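Local atomic coordinates of 70 kDa peptidylprolyl isomerase, putative (Plasmodium falciparum, PDB entry 2FBN), a protein that is a putative FK506-binding peptidylprolyl isomerase whose C-terminal tetratricopeptide repeat domain probably binds the C-terminal peptide of Hsp90. Residues A[87-98]-A[110-121]. Residues are numbered along the deposited sequence; the frame is centred on the assembly and turned at random.
Sequences EISCNLNLATCY and HASKVLKIDKNN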
loop_
_atom_site.group_PDB
_atom_site.type_symbol
_atom_site.label_atom_id
_atom_site.label_comp_id
_atom_site.label_asym_id
_atom_site.label_seq_id
_atom_site.Cartn_x
_atom_site.Cartn_y
_atom_site.Cartn_z
ATOM N N GLU A 87 10.031 -5.407 8.974
ATOM C CA GLU A 87 9.041 -5.393 7.884
ATOM C C GLU A 87 8.150 -6.633 7.902
ATOM O O GLU A 87 6.925 -6.529 7.728
ATOM C CB GLU A 87 9.714 -5.238 6.531
ATOM C CG GLU A 87 10.298 -3.832 6.359
ATOM C CD GLU A 87 10.720 -3.487 4.941
ATOM O OE1 GLU A 87 11.201 -4.377 4.207
ATOM O OE2 GLU A 87 10.612 -2.287 4.602
ATOM N N ILE A 88 8.754 -7.796 8.130
ATOM C CA ILE A 88 7.954 -9.030 8.269
ATOM C C ILE A 88 6.958 -8.934 9.425
ATOM O O ILE A 88 5.766 -9.231 9.258
ATOM C CB ILE A 88 8.868 -10.271 8.422
ATOM C CG1 ILE A 88 9.574 -10.559 7.083
ATOM C CG2 ILE A 88 8.059 -11.457 8.968
ATOM C CD1 ILE A 88 10.701 -11.569 7.179
ATOM N N SER A 89 7.428 -8.493 10.591
ATOM C CA SER A 89 6.566 -8.386 11.775
ATOM C C SER A 89 5.422 -7.387 11.607
ATOM O O SER A 89 4.261 -7.697 11.898
ATOM C CB SER A 89 7.383 -8.014 13.010
ATOM O OG SER A 89 8.270 -9.068 13.324
ATOM N N CYS A 90 5.761 -6.188 11.154
ATOM C CA CYS A 90 4.759 -5.156 10.938
ATOM C C CYS A 90 3.714 -5.604 9.919
ATOM O O CYS A 90 2.516 -5.419 10.132
ATOM C CB CYS A 90 5.430 -3.894 10.413
ATOM S SG CYS A 90 6.294 -3.035 11.738
ATOM N N ASN A 91 4.158 -6.154 8.790
ATOM C CA ASN A 91 3.181 -6.577 7.787
ATOM C C ASN A 91 2.323 -7.768 8.225
ATOM O O ASN A 91 1.128 -7.812 7.924
ATOM C CB ASN A 91 3.838 -6.817 6.445
ATOM C CG ASN A 91 4.164 -5.513 5.742
ATOM O OD1 ASN A 91 3.255 -4.759 5.334
ATOM N ND2 ASN A 91 5.445 -5.238 5.591
ATOM N N LEU A 92 2.933 -8.724 8.922
ATOM C CA LEU A 92 2.167 -9.841 9.469
ATOM C C LEU A 92 1.119 -9.338 10.460
ATOM O O LEU A 92 -0.067 -9.707 10.387
ATOM C CB LEU A 92 3.082 -10.846 10.158
ATOM C CG LEU A 92 3.805 -11.886 9.324
ATOM C CD1 LEU A 92 4.815 -12.592 10.217
ATOM C CD2 LEU A 92 2.792 -12.884 8.759
ATOM N N ASN A 93 1.559 -8.502 11.403
ATOM C CA ASN A 93 0.659 -7.961 12.421
ATOM C C ASN A 93 -0.443 -7.122 11.775
ATOM O O ASN A 93 -1.599 -7.190 12.181
ATOM C CB ASN A 93 1.414 -7.168 13.496
ATOM C CG ASN A 93 2.419 -8.021 14.258
ATOM O OD1 ASN A 93 2.369 -9.256 14.200
ATOM N ND2 ASN A 93 3.362 -7.371 14.936
ATOM N N LEU A 94 -0.096 -6.337 10.751
ATOM C CA LEU A 94 -1.126 -5.580 10.059
ATOM C C LEU A 94 -2.150 -6.524 9.407
ATOM O O LEU A 94 -3.361 -6.272 9.441
ATOM C CB LEU A 94 -0.499 -4.652 9.026
ATOM C CG LEU A 94 0.087 -3.342 9.572
ATOM C CD1 LEU A 94 0.945 -2.709 8.510
ATOM C CD2 LEU A 94 -1.023 -2.373 10.059
ATOM N N ALA A 95 -1.668 -7.617 8.821
ATOM C CA ALA A 95 -2.602 -8.564 8.196
ATOM C C ALA A 95 -3.585 -9.095 9.250
ATOM O O ALA A 95 -4.801 -9.114 9.022
ATOM C CB ALA A 95 -1.854 -9.685 7.529
ATOM N N THR A 96 -3.061 -9.494 10.408
ATOM C CA THR A 96 -3.922 -9.877 11.545
ATOM C C THR A 96 -4.934 -8.783 11.913
ATOM O O THR A 96 -6.140 -9.046 12.026
ATOM C CB THR A 96 -3.087 -10.260 12.780
ATOM O OG1 THR A 96 -2.113 -11.248 12.404
ATOM C CG2 THR A 96 -3.987 -10.798 13.891
ATOM N N CYS A 97 -4.453 -7.547 12.071
ATOM C CA CYS A 97 -5.310 -6.436 12.443
ATOM C C CYS A 97 -6.440 -6.274 11.445
ATOM O O CYS A 97 -7.600 -6.144 11.794
ATOM C CB CYS A 97 -4.506 -5.129 12.537
ATOM S SG CYS A 97 -3.432 -5.088 14.002
ATOM N N TYR A 98 -6.088 -6.304 10.171
ATOM C CA TYR A 98 -7.089 -6.087 9.146
ATOM C C TYR A 98 -8.080 -7.259 9.025
ATOM O O TYR A 98 -9.262 -7.037 8.776
ATOM C CB TYR A 98 -6.390 -5.778 7.838
ATOM C CG TYR A 98 -5.807 -4.377 7.781
ATOM C CD1 TYR A 98 -6.590 -3.254 8.077
ATOM C CD2 TYR A 98 -4.479 -4.181 7.393
ATOM C CE1 TYR A 98 -6.056 -1.945 7.976
ATOM C CE2 TYR A 98 -3.946 -2.885 7.288
ATOM C CZ TYR A 98 -4.735 -1.788 7.589
ATOM O OH TYR A 98 -4.199 -0.512 7.474
ATOM N N HIS A 110 -1.049 -6.678 2.970
ATOM C CA HIS A 110 0.028 -6.857 3.935
ATOM C C HIS A 110 0.566 -8.287 4.041
ATOM O O HIS A 110 1.790 -8.495 4.119
ATOM C CB HIS A 110 -0.355 -6.218 5.274
ATOM C CG HIS A 110 -0.464 -4.729 5.169
ATOM N ND1 HIS A 110 0.643 -3.903 5.182
ATOM C CD2 HIS A 110 -1.529 -3.925 4.964
ATOM C CE1 HIS A 110 0.255 -2.648 5.005
ATOM N NE2 HIS A 110 -1.059 -2.635 4.865
ATOM N N ALA A 111 -0.325 -9.284 4.007
ATOM C CA ALA A 111 0.153 -10.672 3.993
ATOM C C ALA A 111 0.994 -10.902 2.729
ATOM O O ALA A 111 2.032 -11.562 2.785
ATOM C CB ALA A 111 -1.003 -11.643 4.043
ATOM N N SER A 112 0.569 -10.321 1.602
ATOM C CA SER A 112 1.294 -10.497 0.328
ATOM C C SER A 112 2.689 -9.860 0.399
ATOM O O SER A 112 3.670 -10.396 -0.154
ATOM C CB SER A 112 0.483 -9.942 -0.851
ATOM O OG SER A 112 -0.719 -10.688 -1.030
ATOM N N LYS A 113 2.782 -8.736 1.108
ATOM C CA LYS A 113 4.065 -8.071 1.316
ATOM C C LYS A 113 5.055 -8.917 2.109
ATOM O O LYS A 113 6.262 -8.879 1.835
ATOM C CB LYS A 113 3.876 -6.701 1.963
ATOM C CG LYS A 113 3.372 -5.657 0.997
ATOM C CD LYS A 113 3.050 -4.372 1.708
ATOM C CE LYS A 113 2.642 -3.330 0.681
ATOM N NZ LYS A 113 2.307 -2.070 1.340
ATOM N N VAL A 114 4.554 -9.660 3.094
ATOM C CA VAL A 114 5.411 -10.580 3.842
ATOM C C VAL A 114 5.982 -11.625 2.887
ATOM O O VAL A 114 7.176 -11.918 2.937
ATOM C CB VAL A 114 4.676 -11.292 4.991
ATOM C CG1 VAL A 114 5.617 -12.271 5.697
ATOM C CG2 VAL A 114 4.138 -10.280 5.987
ATOM N N LEU A 115 5.112 -12.176 2.040
ATOM C CA LEU A 115 5.479 -13.252 1.126
ATOM C C LEU A 115 6.495 -12.836 0.074
ATOM O O LEU A 115 7.323 -13.654 -0.346
ATOM C CB LEU A 115 4.228 -13.866 0.499
ATOM C CG LEU A 115 3.397 -14.674 1.502
ATOM C CD1 LEU A 115 2.059 -15.073 0.885
ATOM C CD2 LEU A 115 4.170 -15.894 2.068
ATOM N N LYS A 116 6.446 -11.569 -0.327
ATOM C CA LYS A 116 7.455 -11.015 -1.241
ATOM C C LYS A 116 8.838 -11.017 -0.592
ATOM O O LYS A 116 9.845 -11.181 -1.282
ATOM C CB LYS A 116 7.066 -9.607 -1.711
ATOM C CG LYS A 116 5.753 -9.568 -2.517
ATOM C CD LYS A 116 5.538 -8.232 -3.229
ATOM C CE LYS A 116 4.053 -7.988 -3.552
ATOM N NZ LYS A 116 3.301 -7.359 -2.396
ATOM N N ILE A 117 8.874 -10.850 0.728
ATOM C CA ILE A 117 10.119 -10.758 1.506
ATOM C C ILE A 117 10.578 -12.124 2.046
ATOM O O ILE A 117 11.786 -12.388 2.186
ATOM C CB ILE A 117 9.959 -9.772 2.705
ATOM C CG1 ILE A 117 9.697 -8.352 2.204
ATOM C CG2 ILE A 117 11.191 -9.799 3.606
ATOM C CD1 ILE A 117 9.240 -7.362 3.313
ATOM N N ASP A 118 9.611 -12.985 2.352
ATOM C CA ASP A 118 9.868 -14.256 3.009
ATOM C C ASP A 118 8.894 -15.269 2.415
ATOM O O ASP A 118 7.786 -15.487 2.943
ATOM C CB ASP A 118 9.692 -14.110 4.532
ATOM C CG ASP A 118 9.977 -15.403 5.300
ATOM O OD1 ASP A 118 10.676 -16.300 4.766
ATOM O OD2 ASP A 118 9.492 -15.515 6.449
ATOM N N LYS A 119 9.308 -15.855 1.291
ATOM C CA LYS A 119 8.462 -16.773 0.527
ATOM C C LYS A 119 8.022 -17.955 1.377
ATOM O O LYS A 119 8.823 -18.539 2.097
ATOM C CB LYS A 119 9.170 -17.271 -0.741
ATOM C CG LYS A 119 8.331 -18.268 -1.542
ATOM C CD LYS A 119 8.545 -18.156 -3.037
ATOM C CE LYS A 119 7.277 -18.563 -3.792
ATOM N NZ LYS A 119 7.270 -18.041 -5.197
ATOM N N ASN A 120 6.739 -18.286 1.299
ATOM C CA ASN A 120 6.186 -19.412 2.047
ATOM C C ASN A 120 6.213 -19.240 3.572
ATOM O O ASN A 120 6.123 -20.228 4.306
ATOM C CB ASN A 120 6.857 -20.737 1.629
ATOM C CG ASN A 120 6.652 -21.064 0.157
ATOM O OD1 ASN A 120 5.816 -20.458 -0.525
ATOM N ND2 ASN A 120 7.428 -22.023 -0.345
ATOM N N ASN A 121 6.342 -17.995 4.049
ATOM C CA ASN A 121 6.091 -17.685 5.456
ATOM C C ASN A 121 4.714 -18.263 5.772
ATOM O O ASN A 121 3.719 -17.836 5.185
ATOM C CB ASN A 121 6.120 -16.160 5.686
ATOM C CG ASN A 121 5.896 -15.776 7.140
ATOM O OD1 ASN A 121 4.795 -15.940 7.677
ATOM N ND2 ASN A 121 6.937 -15.260 7.787
#
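The antiparallel helix hairpin of a tetratricopeptide repeat brings N91 and H110 together; the axes of helices 87-98 and 110-117 approach to 7.9 Å, with their directions 154° apart. H110 is the knob of the interface, its side chain set among N91, L94, A95 and Y98. Its ND1 gives a nearly straight hydrogen bond (174°) to OD1 of N91, 2.8 Å away; OD1 lies in the plane of the H110 ring, and ND1 in the carbonyl plane of the N91 amide. The other end of the amide is tied as well: N91 ND2 donates to E87 O of its own helix at 2.9 Å, and N91 N reaches the same oxygen from the opposite face of its carbonyl plane. Asparagine suits the place because one short amide offers an acceptor to H110 and a donor to E87 O, which fixes its rotation. A flat imidazole suits the knob, giving an N-H at its edge and a face to L94 CD1, a CH-pi contact 3.8 Å from the ring centroid; the Y98 ring runs near parallel to it but slid aside, with little overlap.

Beside this polar pair, the small A95 and A111 meet CB to CB at 4.1 Å. Branched V114 serves two neighbours: with CG1 anti to the backbone N (chi1 178°), CG2 is left beside that N and meets N91 CB at 3.5 Å and L92 CG, while CG1 turns to I88. The long I88 spans from I117 CG2, touched by its CG1, to D118 CB, touched by CD1. Across the type II turn from D118 to N121, N121 ND2 donates to D118 OD2, while N121 OD1 caps A124 N of helix 122-135. Knob-into-hole packing of H110 beside the small A95 thus joins the two antiparallel helices of the tetratricopeptide repeat 88-121.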